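Local coordinates for protein bradavidin 2 (Bradyrhizobium japonicum, PDB 4GGZ) that binds biotin at one end of an eight-stranded antiparallel beta-barrel of the avidin family, at residues 76-81 against 89-94; 20-25 against 38-43; 32-37 against 56-61; 71-76 against 94-99. One frame throughout, in Å; residues are numbered along the deposited sequence. Where two conformers were deposited one is given.

Interaction 1: residues 76-81 against 89-94; sequences TRWVGT and TSWTLF. With BTN (biotin), chain E.
Trp-78 and Trp-91 form a cross-strand pair in the beta hairpin of strands 74-80 and 86-96, part of the wall of the avidin barrel that lines the biotin pocket. The two indoles lie side by side and point the same way, their planes turned 56° apart, so they neither stack nor meet edge-to-face. The methylene CB of Trp-91 instead sits over one face of the Trp-78 five-membered ring, a CH-pi contact 3.8 Å from the ring centroid. With its CG between backbone N and carbonyl carbon (chi1 55°), Trp-91 swings its indole away from the neighbouring strand and turns a ring face to biotin. Biotin C6 then rests over the ring, 3.4 Å from Trp-91 CD2. Trp-78 closes on the sulfur from another side, its CZ2 lying 3.5 Å from BTN S1. Large, flat and mostly apolar, both residues suit a thiophane ring, and the NE1 of Trp-78 is anchored by Asp-109, which also hydrogen-bonds biotin. At the edge of the Trp-78 ring, Thr-89 OG1 is hydrogen-bonded to the Asp-109 carbonyl. Paired backbone hydrogen bonds fix the register, among them Val-79 N to Ser-90 O at 2.8 Å, and strand alternation puts Arg-77 and Val-79 on the face opposite the tryptophans. Thr-76 OG1, buried without a hydrogen-bonding partner, lies 3.4 Å from BTN S1.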
# COMPACT_ATOMS: atom_id res chain seq x y z
N THR A 76 -4.48 1.36 5.71
CA THR A 76 -3.35 2.25 5.48
C THR A 76 -3.51 3.03 4.18
O THR A 76 -4.00 2.47 3.22
CB THR A 76 -2.07 1.41 5.45
OG1 THR A 76 -1.93 0.77 6.72
CG2 THR A 76 -0.83 2.27 5.16
N ARG A 77 -3.16 4.31 4.19
CA ARG A 77 -3.12 5.12 2.97
C ARG A 77 -1.67 5.49 2.66
O ARG A 77 -1.03 6.15 3.50
CB ARG A 77 -3.95 6.39 3.18
CG ARG A 77 -4.20 7.16 1.89
CD ARG A 77 -5.24 8.25 2.10
NE ARG A 77 -5.66 8.83 0.82
CZ ARG A 77 -5.06 9.86 0.25
NH1 ARG A 77 -3.98 10.41 0.81
NH2 ARG A 77 -5.52 10.34 -0.90
N TRP A 78 -1.15 5.05 1.51
CA TRP A 78 0.16 5.50 1.00
C TRP A 78 0.03 6.65 0.02
O TRP A 78 -0.92 6.69 -0.77
CB TRP A 78 0.92 4.40 0.24
CG TRP A 78 1.43 3.25 1.06
CD1 TRP A 78 2.76 3.06 1.51
CD2 TRP A 78 0.69 2.11 1.52
NE1 TRP A 78 2.84 1.85 2.19
CE2 TRP A 78 1.59 1.27 2.23
CE3 TRP A 78 -0.67 1.70 1.38
CZ2 TRP A 78 1.20 0.03 2.81
CZ3 TRP A 78 -1.08 0.46 2.02
CH2 TRP A 78 -0.13 -0.35 2.69
N VAL A 79 0.95 7.60 0.10
CA VAL A 79 1.03 8.71 -0.84
C VAL A 79 2.47 8.80 -1.33
O VAL A 79 3.39 8.65 -0.53
CB VAL A 79 0.55 10.04 -0.18
CG1 VAL A 79 1.29 10.30 1.12
CG2 VAL A 79 0.68 11.21 -1.13
N GLY A 80 2.66 8.99 -2.63
CA GLY A 80 4.00 9.13 -3.15
C GLY A 80 4.07 9.47 -4.62
O GLY A 80 3.13 10.00 -5.21
N THR A 81 5.21 9.13 -5.21
CA THR A 81 5.43 9.33 -6.62
C THR A 81 6.18 8.11 -7.18
O THR A 81 6.63 7.25 -6.42
CB THR A 81 6.31 10.59 -6.87
OG1 THR A 81 7.54 10.43 -6.13
CG2 THR A 81 5.60 11.87 -6.41
N THR A 89 7.33 6.54 -0.82
CA THR A 89 6.03 6.90 -0.26
C THR A 89 6.05 7.20 1.22
O THR A 89 7.03 6.89 1.95
CB THR A 89 4.98 5.77 -0.41
OG1 THR A 89 5.37 4.62 0.37
CG2 THR A 89 4.78 5.35 -1.87
N SER A 90 4.99 7.85 1.67
CA SER A 90 4.71 7.98 3.10
C SER A 90 3.35 7.37 3.33
O SER A 90 2.50 7.41 2.41
CB SER A 90 4.68 9.45 3.52
OG SER A 90 5.97 10.02 3.45
N TRP A 91 3.12 6.84 4.53
CA TRP A 91 1.85 6.20 4.80
C TRP A 91 1.35 6.57 6.19
O TRP A 91 2.13 6.90 7.10
CB TRP A 91 1.92 4.65 4.65
CG TRP A 91 3.04 3.98 5.49
CD1 TRP A 91 4.28 3.63 5.05
CD2 TRP A 91 3.00 3.63 6.90
NE1 TRP A 91 5.04 3.10 6.09
CE2 TRP A 91 4.28 3.09 7.23
CE3 TRP A 91 2.03 3.75 7.91
CZ2 TRP A 91 4.59 2.65 8.52
CZ3 TRP A 91 2.33 3.29 9.19
CH2 TRP A 91 3.62 2.76 9.49
N THR A 92 0.03 6.47 6.32
CA THR A 92 -0.63 6.55 7.61
C THR A 92 -1.52 5.33 7.80
O THR A 92 -2.28 4.97 6.89
CB THR A 92 -1.37 7.91 7.85
OG1 THR A 92 -2.18 7.81 9.03
CG2 THR A 92 -2.24 8.32 6.67
N LEU A 93 -1.40 4.69 8.96
CA LEU A 93 -2.16 3.48 9.28
C LEU A 93 -3.18 3.91 10.31
O LEU A 93 -2.80 4.38 11.38
CB LEU A 93 -1.22 2.38 9.82
CG LEU A 93 -1.82 1.13 10.51
CD1 LEU A 93 -2.48 0.23 9.54
CD2 LEU A 93 -0.74 0.30 11.28
N PHE A 94 -4.46 3.82 9.95
CA PHE A 94 -5.56 4.18 10.83
C PHE A 94 -6.11 2.91 11.41
O PHE A 94 -6.52 2.00 10.68
CB PHE A 94 -6.67 4.86 10.03
CG PHE A 94 -6.22 6.11 9.29
CD1 PHE A 94 -5.58 6.00 8.04
CD2 PHE A 94 -6.45 7.37 9.80
CE1 PHE A 94 -5.18 7.12 7.34
CE2 PHE A 94 -6.05 8.51 9.11
CZ PHE A 94 -5.42 8.38 7.86
C11 BTN E . -2.01 -3.87 10.93
O11 BTN E . -0.93 -4.13 11.57
O12 BTN E . -2.93 -3.22 11.50
C10 BTN E . -2.23 -4.33 9.51
C9 BTN E . -0.95 -4.43 8.67
C8 BTN E . -0.32 -3.05 8.49
C7 BTN E . 0.98 -3.11 7.65
C2 BTN E . 1.59 -1.71 7.48
S1 BTN E . 0.97 -0.86 6.16
C6 BTN E . 2.31 0.35 6.35
C5 BTN E . 3.57 -0.46 6.66
N1 BTN E . 4.22 -0.90 5.44
C3 BTN E . 4.16 -2.23 5.33
O3 BTN E . 4.72 -2.89 4.28
N2 BTN E . 3.52 -2.80 6.33
C4 BTN E . 3.11 -1.76 7.27

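Interaction 2: residues 20-25 against 38-43. With BTN (biotin), chain E.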
# COMPACT_ATOMS: atom_id res chain seq x y z
N ARG A 20 10.45 -3.56 3.63
CA ARG A 20 10.04 -4.37 4.79
C ARG A 20 9.71 -5.80 4.35
O ARG A 20 9.50 -6.70 5.19
CB ARG A 20 8.80 -3.73 5.42
CG ARG A 20 8.96 -2.26 5.71
CD ARG A 20 7.71 -1.69 6.31
NE ARG A 20 7.81 -0.24 6.39
CZ ARG A 20 7.91 0.42 7.53
NH1 ARG A 20 7.91 -0.25 8.67
NH2 ARG A 20 8.00 1.75 7.53
N GLY A 21 9.63 -6.01 3.03
CA GLY A 21 9.35 -7.29 2.43
C GLY A 21 7.93 -7.40 1.89
O GLY A 21 7.52 -8.48 1.42
N SER A 22 7.15 -6.34 2.06
CA SER A 22 5.72 -6.42 1.67
C SER A 22 5.56 -6.36 0.16
O SER A 22 6.44 -5.80 -0.50
CB SER A 22 4.93 -5.30 2.34
OG SER A 22 4.85 -5.50 3.77
N GLU A 23 4.42 -6.84 -0.38
CA GLU A 23 4.30 -7.07 -1.84
C GLU A 23 3.10 -6.27 -2.32
O GLU A 23 2.07 -6.32 -1.67
CB GLU A 23 3.96 -8.54 -2.15
CG GLU A 23 4.73 -9.66 -1.44
CD GLU A 23 4.11 -11.05 -1.68
OE1 GLU A 23 3.77 -11.77 -0.70
OE2 GLU A 23 3.93 -11.44 -2.87
N LEU A 24 3.25 -5.55 -3.44
CA LEU A 24 2.14 -4.81 -4.02
C LEU A 24 2.03 -5.21 -5.48
O LEU A 24 2.96 -5.01 -6.27
CB LEU A 24 2.44 -3.31 -3.89
CG LEU A 24 1.46 -2.39 -4.63
CD1 LEU A 24 0.09 -2.45 -4.00
CD2 LEU A 24 1.97 -0.93 -4.65
N LEU A 25 0.87 -5.76 -5.86
CA LEU A 25 0.65 -6.20 -7.21
C LEU A 25 -0.30 -5.19 -7.78
O LEU A 25 -1.36 -5.00 -7.19
CB LEU A 25 -0.03 -7.57 -7.17
CG LEU A 25 -0.21 -8.52 -8.38
CD1 LEU A 25 -1.64 -8.87 -8.69
CD2 LEU A 25 0.61 -8.23 -9.64
N PHE A 38 -2.38 -6.14 -2.07
CA PHE A 38 -1.21 -5.88 -1.20
C PHE A 38 -1.14 -7.00 -0.20
O PHE A 38 -2.17 -7.40 0.34
CB PHE A 38 -1.39 -4.55 -0.47
CG PHE A 38 -0.27 -4.23 0.51
CD1 PHE A 38 0.87 -3.57 0.06
CD2 PHE A 38 -0.38 -4.56 1.85
CE1 PHE A 38 1.92 -3.26 0.97
CE2 PHE A 38 0.68 -4.27 2.76
CZ PHE A 38 1.80 -3.59 2.28
N THR A 39 0.08 -7.50 0.10
CA THR A 39 0.21 -8.39 1.24
C THR A 39 1.36 -8.00 2.14
O THR A 39 2.48 -7.80 1.68
CB THR A 39 0.08 -9.95 0.95
OG1 THR A 39 1.09 -10.75 1.61
CG2 THR A 39 -0.10 -10.27 -0.51
N ASN A 40 1.03 -7.82 3.40
CA ASN A 40 2.03 -7.37 4.39
C ASN A 40 3.00 -8.47 4.72
O ASN A 40 2.59 -9.62 4.93
CB ASN A 40 1.31 -6.91 5.68
CG ASN A 40 2.28 -6.42 6.73
OD1 ASN A 40 3.21 -5.69 6.42
ND2 ASN A 40 2.07 -6.83 7.97
N HIS A 41 4.28 -8.11 4.87
CA HIS A 41 5.27 -9.01 5.43
C HIS A 41 6.15 -8.23 6.39
O HIS A 41 7.23 -8.72 6.76
CB HIS A 41 6.12 -9.63 4.30
CG HIS A 41 5.36 -10.60 3.46
ND1 HIS A 41 4.83 -11.77 3.97
CD2 HIS A 41 5.02 -10.58 2.15
CE1 HIS A 41 4.19 -12.42 3.00
NE2 HIS A 41 4.30 -11.72 1.89
N ALA A 42 5.67 -7.06 6.80
CA ALA A 42 6.44 -6.14 7.63
C ALA A 42 6.59 -6.60 9.06
O ALA A 42 5.63 -6.86 9.75
CB ALA A 42 5.85 -4.72 7.56
N GLN A 43 7.82 -6.64 9.54
CA GLN A 43 7.99 -6.95 10.93
C GLN A 43 7.41 -5.83 11.81
O GLN A 43 7.61 -4.63 11.57
CB GLN A 43 9.47 -7.14 11.20
CG GLN A 43 9.72 -7.93 12.44
CD GLN A 43 11.12 -8.38 12.49
OE1 GLN A 43 11.48 -9.40 11.87
NE2 GLN A 43 11.94 -7.62 13.18
C11 BTN E . -2.01 -3.87 10.93
O11 BTN E . -0.93 -4.13 11.57
O12 BTN E . -2.93 -3.22 11.50
C10 BTN E . -2.23 -4.33 9.51
C9 BTN E . -0.95 -4.43 8.67
C8 BTN E . -0.32 -3.05 8.49
C7 BTN E . 0.98 -3.11 7.65
C2 BTN E . 1.59 -1.71 7.48
S1 BTN E . 0.97 -0.86 6.16
C6 BTN E . 2.31 0.35 6.35
C5 BTN E . 3.57 -0.46 6.66
N1 BTN E . 4.22 -0.90 5.44
C3 BTN E . 4.16 -2.23 5.33
O3 BTN E . 4.72 -2.89 4.28
N2 BTN E . 3.52 -2.80 6.33
C4 BTN E . 3.11 -1.76 7.27
O HOH W 1 10.22 -6.33 7.80
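The imidazole of His-41 and the carboxylate of Glu-23 meet nearly coplanar, their planes only 14° apart. His-41 NE2 donates to the anti lone pair of Glu-23 OE1 at 2.6 Å, a short bond that, with Tyr-15 OH on OE2, holds the carboxylate from both oxygens and would probably steady its negative charge. Gly-21 O sits at another edge position of the imidazole; the backbone angles there, with phi positive, suit a glycine. Inward, Ser-22 links the loop to the ligand: its hydroxyl accepts from His-41 N at 2.9 Å and donates a hydrogen bond to the ureido oxygen BTN O3 at 2.7 Å. A small hydroxyl is apt here, since it can donate and accept in one tight place. Asn-40, its CG anti to the backbone N (chi1 -179°), turns OD1 to the ureido ring and takes BTN N2 in a straight bond of 2.9 Å. The same oxygen receives Ala-42 N from above the amide plane, an Asx turn that sets the loop. Ala-42 itself offers a methyl, CB 3.3 Å from BTN N2, while Phe-38 points a ring edge at BTN O3 and Arg-20 reaches Asp-109 in a salt bridge. Glu-23 pairs with Thr-39 through two backbone bonds where strands 23-28 and 33-39 meet; strand 14-18 flanks the first and strand 51-59 the second in the barrel sheet.

Interaction 3: residues 32-37 against 56-61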
# COMPACT_ATOMS: atom_id res chain seq x y z
N GLY A 32 -6.79 5.97 -14.59
CA GLY A 32 -6.06 6.51 -13.45
C GLY A 32 -6.40 5.91 -12.10
O GLY A 32 -5.79 6.29 -11.09
N THR A 33 -7.35 4.97 -12.07
CA THR A 33 -7.71 4.28 -10.82
C THR A 33 -6.93 3.00 -10.68
O THR A 33 -7.02 2.09 -11.49
CB THR A 33 -9.19 3.93 -10.71
OG1 THR A 33 -9.57 3.14 -11.83
CG2 THR A 33 -10.05 5.17 -10.63
N ILE A 34 -6.13 2.94 -9.63
CA ILE A 34 -5.27 1.79 -9.39
C ILE A 34 -6.10 0.69 -8.77
O ILE A 34 -6.87 0.94 -7.83
CB ILE A 34 -4.16 2.22 -8.36
CG1 ILE A 34 -3.21 3.25 -8.95
CG2 ILE A 34 -3.37 1.01 -7.79
CD1 ILE A 34 -2.17 3.75 -7.91
N GLN A 35 -5.97 -0.53 -9.31
CA GLN A 35 -6.60 -1.72 -8.74
C GLN A 35 -5.57 -2.82 -8.61
O GLN A 35 -4.86 -3.18 -9.57
CB GLN A 35 -7.77 -2.19 -9.60
CG GLN A 35 -8.88 -1.17 -9.65
CD GLN A 35 -10.07 -1.62 -10.47
OE1 GLN A 35 -10.09 -1.49 -11.71
NE2 GLN A 35 -11.08 -2.15 -9.78
N GLY A 36 -5.46 -3.35 -7.41
CA GLY A 36 -4.43 -4.40 -7.17
C GLY A 36 -4.61 -5.16 -5.88
O GLY A 36 -5.71 -5.23 -5.32
N THR A 37 -3.48 -5.69 -5.37
CA THR A 37 -3.51 -6.51 -4.20
C THR A 37 -2.23 -6.23 -3.39
O THR A 37 -1.16 -6.06 -3.97
CB THR A 37 -3.67 -8.00 -4.62
OG1 THR A 37 -4.92 -8.16 -5.34
CG2 THR A 37 -3.68 -8.93 -3.42
N GLY A 56 -6.55 2.90 -5.45
CA GLY A 56 -6.18 4.29 -5.37
C GLY A 56 -6.20 4.98 -6.70
O GLY A 56 -7.03 4.67 -7.57
N SER A 57 -5.30 5.94 -6.86
CA SER A 57 -5.31 6.82 -8.05
C SER A 57 -3.91 7.17 -8.42
O SER A 57 -3.07 7.41 -7.54
CB SER A 57 -6.03 8.14 -7.77
OG SER A 57 -7.42 7.97 -7.64
N VAL A 58 -3.67 7.22 -9.73
CA VAL A 58 -2.44 7.72 -10.27
C VAL A 58 -2.71 8.84 -11.29
O VAL A 58 -3.65 8.77 -12.09
CB VAL A 58 -1.57 6.58 -10.88
CG1 VAL A 58 -2.31 5.85 -11.98
CG2 VAL A 58 -0.20 7.10 -11.34
N SER A 59 -1.90 9.90 -11.21
CA SER A 59 -1.95 11.00 -12.17
C SER A 59 -0.52 11.29 -12.56
O SER A 59 0.40 10.74 -11.95
CB SER A 59 -2.59 12.24 -11.54
OG SER A 59 -1.73 12.75 -10.53
N PRO A 60 -0.31 12.20 -13.54
CA PRO A 60 1.04 12.64 -13.90
C PRO A 60 1.88 13.12 -12.71
O PRO A 60 3.10 12.97 -12.74
CB PRO A 60 0.76 13.78 -14.88
CG PRO A 60 -0.55 13.41 -15.51
CD PRO A 60 -1.34 12.85 -14.37
N THR A 61 1.22 13.65 -11.67
CA THR A 61 1.91 14.28 -10.53
C THR A 61 2.20 13.39 -9.31
O THR A 61 3.08 13.69 -8.48
CB THR A 61 1.16 15.54 -10.05
OG1 THR A 61 -0.19 15.20 -9.73
CG2 THR A 61 1.16 16.62 -11.13
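Ile-34 carries its CG1 anti to the carbonyl carbon (chi1 -67°) with CD1 extended beyond it (chi2 176°), which lays the branch along the neighbouring backbone and ends it 3.8 Å from Ser-57 O. Val-58 turns CG1 into the place between its backbone N and carbonyl carbon, and this methyl meets Ile-34 CG1 at 4.1 Å. Two beta-branched aliphatics suit a beta strand, being bulky close to the main chain and without polar groups to satisfy.

The main chains are joined by three bonds. Val-58 N donates to Gly-32 O at 2.7 Å, in the carbonyl plane. Ile-34 and Gly-56 then exchange a pair: Ile-34 N reaches Gly-56 O at 2.8 Å from well above its carbonyl plane, and Gly-56 N returns to Ile-34 O at 3.1 Å. With this off-plane approach, the N-to-C directions of the short strand segments make 131°, well off the 180° of a straight antiparallel pair. Gly-32 takes a positive phi that would jam a CB against the preceding carbonyl, and Gly-56 adopts extended angles seldom used by other residues. On the outer face, Thr-33 and Ser-57 form the non-hydrogen-bonded pair; their hydroxyls look elsewhere, Thr-33 OG1 to Asn-30 O and Ser-57 OG to Tyr-64 OH.

This is structural packing away from the biotin site, joining strands 33-39 and 51-59 as an antiparallel hairpin of the avidin beta-barrel. Strand 33-39 runs between strands 23-28 and 51-59, strand 62-69 follows next, and Leu-63 from that strand with Leu-10 from the N-terminal segment packs on both Ile-34 and Val-58.

Interaction 4: residues 71-76 against 94-99. With BTN (biotin), chain E.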
# COMPACT_ATOMS: atom_id res chain seq x y z
N GLN A 71 -8.93 -8.05 8.93
CA GLN A 71 -8.74 -8.90 10.11
C GLN A 71 -8.05 -8.15 11.27
O GLN A 71 -8.05 -8.61 12.41
CB GLN A 71 -8.03 -10.20 9.73
CG GLN A 71 -8.98 -11.32 9.26
CD GLN A 71 -9.84 -10.97 8.03
OE1 GLN A 71 -9.32 -10.74 6.93
NE2 GLN A 71 -11.16 -10.95 8.22
N CYS A 72 -7.48 -6.98 10.96
CA CYS A 72 -6.73 -6.17 11.92
C CYS A 72 -7.49 -4.87 12.31
O CYS A 72 -6.99 -4.04 13.08
CB CYS A 72 -5.34 -5.86 11.33
SG CYS A 72 -4.24 -7.35 11.17
N ASN A 73 -8.70 -4.70 11.79
CA ASN A 73 -9.49 -3.52 12.09
C ASN A 73 -8.73 -2.22 11.77
O ASN A 73 -8.79 -1.21 12.50
CB ASN A 73 -9.95 -3.55 13.55
CG ASN A 73 -11.30 -2.90 13.76
OD1 ASN A 73 -11.82 -2.87 14.89
ND2 ASN A 73 -11.88 -2.33 12.69
N SER A 74 -8.00 -2.25 10.66
CA SER A 74 -7.14 -1.13 10.30
C SER A 74 -7.14 -0.91 8.79
O SER A 74 -7.57 -1.80 8.04
CB SER A 74 -5.73 -1.38 10.84
OG SER A 74 -5.08 -2.42 10.13
N PHE A 75 -6.72 0.27 8.36
CA PHE A 75 -6.39 0.51 6.96
C PHE A 75 -5.19 1.44 6.84
O PHE A 75 -4.92 2.22 7.75
CB PHE A 75 -7.61 1.05 6.16
CG PHE A 75 -8.03 2.46 6.53
CD1 PHE A 75 -7.54 3.55 5.82
CD2 PHE A 75 -8.93 2.71 7.59
CE1 PHE A 75 -7.92 4.85 6.13
CE2 PHE A 75 -9.30 4.01 7.90
CZ PHE A 75 -8.79 5.06 7.17
N THR A 76 -4.48 1.36 5.71
CA THR A 76 -3.35 2.25 5.48
C THR A 76 -3.51 3.03 4.18
O THR A 76 -4.00 2.47 3.22
CB THR A 76 -2.07 1.41 5.45
OG1 THR A 76 -1.93 0.77 6.72
CG2 THR A 76 -0.83 2.27 5.16
N PHE A 94 -4.46 3.82 9.95
CA PHE A 94 -5.56 4.18 10.83
C PHE A 94 -6.11 2.91 11.41
O PHE A 94 -6.52 2.00 10.68
CB PHE A 94 -6.67 4.86 10.03
CG PHE A 94 -6.22 6.11 9.29
CD1 PHE A 94 -5.58 6.00 8.04
CD2 PHE A 94 -6.45 7.37 9.80
CE1 PHE A 94 -5.18 7.12 7.34
CE2 PHE A 94 -6.05 8.51 9.11
CZ PHE A 94 -5.42 8.38 7.86
N TYR A 95 -6.14 2.82 12.74
CA TYR A 95 -6.64 1.58 13.34
C TYR A 95 -7.65 1.85 14.46
O TYR A 95 -7.58 2.90 15.10
CB TYR A 95 -5.50 0.67 13.79
CG TYR A 95 -4.59 1.19 14.89
CD1 TYR A 95 -3.59 2.14 14.62
CD2 TYR A 95 -4.74 0.73 16.20
CE1 TYR A 95 -2.72 2.59 15.66
CE2 TYR A 95 -3.88 1.17 17.23
CZ TYR A 95 -2.89 2.09 16.96
OH TYR A 95 -2.05 2.52 17.98
N VAL A 96 -8.59 0.94 14.65
CA VAL A 96 -9.50 0.98 15.79
C VAL A 96 -8.88 0.00 16.78
O VAL A 96 -8.79 -1.20 16.52
CB VAL A 96 -10.92 0.54 15.40
CG1 VAL A 96 -11.83 0.44 16.64
CG2 VAL A 96 -11.53 1.50 14.39
N ASP A 97 -8.45 0.52 17.92
CA ASP A 97 -7.76 -0.32 18.90
C ASP A 97 -8.69 -1.24 19.70
O ASP A 97 -9.92 -1.27 19.49
CB ASP A 97 -6.83 0.54 19.79
CG ASP A 97 -7.58 1.26 20.92
OD1 ASP A 97 -8.82 1.14 21.06
OD2 ASP A 97 -6.89 1.97 21.69
N ASN A 98 -8.11 -2.00 20.63
CA ASN A 98 -8.87 -3.03 21.35
C ASN A 98 -9.95 -2.48 22.31
O ASN A 98 -10.80 -3.25 22.79
CB ASN A 98 -7.94 -4.02 22.05
CG ASN A 98 -6.89 -3.36 22.92
OD1 ASN A 98 -6.29 -2.35 22.56
ND2 ASN A 98 -6.63 -3.97 24.05
N LYS A 99 -9.93 -1.17 22.54
CA LYS A 99 -10.96 -0.50 23.35
C LYS A 99 -11.88 0.35 22.49
O LYS A 99 -12.67 1.14 23.02
CB LYS A 99 -10.30 0.37 24.43
CG LYS A 99 -9.21 -0.36 25.20
CD LYS A 99 -9.78 -1.52 26.00
CE LYS A 99 -8.69 -2.29 26.72
NZ LYS A 99 -9.22 -3.55 27.35
C11 BTN E . -2.01 -3.87 10.93
O11 BTN E . -0.93 -4.13 11.57
O12 BTN E . -2.93 -3.22 11.50
C10 BTN E . -2.23 -4.33 9.51
C9 BTN E . -0.95 -4.43 8.67
C8 BTN E . -0.32 -3.05 8.49
C7 BTN E . 0.98 -3.11 7.65
C2 BTN E . 1.59 -1.71 7.48
S1 BTN E . 0.97 -0.86 6.16
C6 BTN E . 2.31 0.35 6.35
C5 BTN E . 3.57 -0.46 6.66
N1 BTN E . 4.22 -0.90 5.44
C3 BTN E . 4.16 -2.23 5.33
O3 BTN E . 4.72 -2.89 4.28
N2 BTN E . 3.52 -2.80 6.33
C4 BTN E . 3.11 -1.76 7.27
O HOH W 2 -6.41 -2.66 15.31
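Phe-75 and Phe-94 face one another with ring planes 13° apart but slid so far, centroids 4.7 Å from each other, that they barely overlap. What lies over the Phe-75 face is chiefly Phe-94 CB, 3.8 Å from the ring centroid in a CH-pi contact. At the edge of the Phe-94 ring, in its plane, sits Phe-75 O, the same carbonyl that accepts a hydrogen bond from Phe-94 N at 2.8 Å. Flat rings suit this outer side of the hairpin, since they can lie down over the strand pair.

On the other side Ser-74, with OG between its N and carbonyl carbon (chi1 70°), donates a hydrogen bond to carboxylate oxygen BTN O12 at 2.7 Å. Its small CB packs on Tyr-95 CB. Cys-72, disulfide-linked to Cys-47, brings CB within 3.6 Å of BTN O12. Asn-73 adopts a positive phi, which asparagine tolerates well, and with Ser-74 forms a G1 beta bulge opposite Phe-69; its carbonyl accepts from Val-96 N at 3.0 Å. A water bridges Cys-72 O and Val-96 O.

The contact lies at the open end of the 74-80 and 86-96 hairpin, away from its turn and flanked by strands 62-69 and 102-113.

How the interactions relate
Three of the four contacts surround biotin. Interaction 2 grips its ureido end, interaction 1 brings two indoles to the thiophane ring, Trp-91 by its face and Trp-78 obliquely at the sulfur, and interaction 4 reaches the carboxylate tail. Interactions 1 and 2 join within the pocket, where Trp-78 CZ2 lies 3.7 Å from Phe-38 CZ. Interactions 1 and 4 are successive parts of the same hairpin and share Thr-76 and Phe-94; Leu-93 CD1 packs 3.8 Å from Ser-74 OG. Interaction 3 lies away from the ligand, its centre about 24 Å from that of interaction 4, yet it shares strand 33-39 with interaction 2, and Leu-25 N probably bonds to Thr-37 O at 2.8 Å.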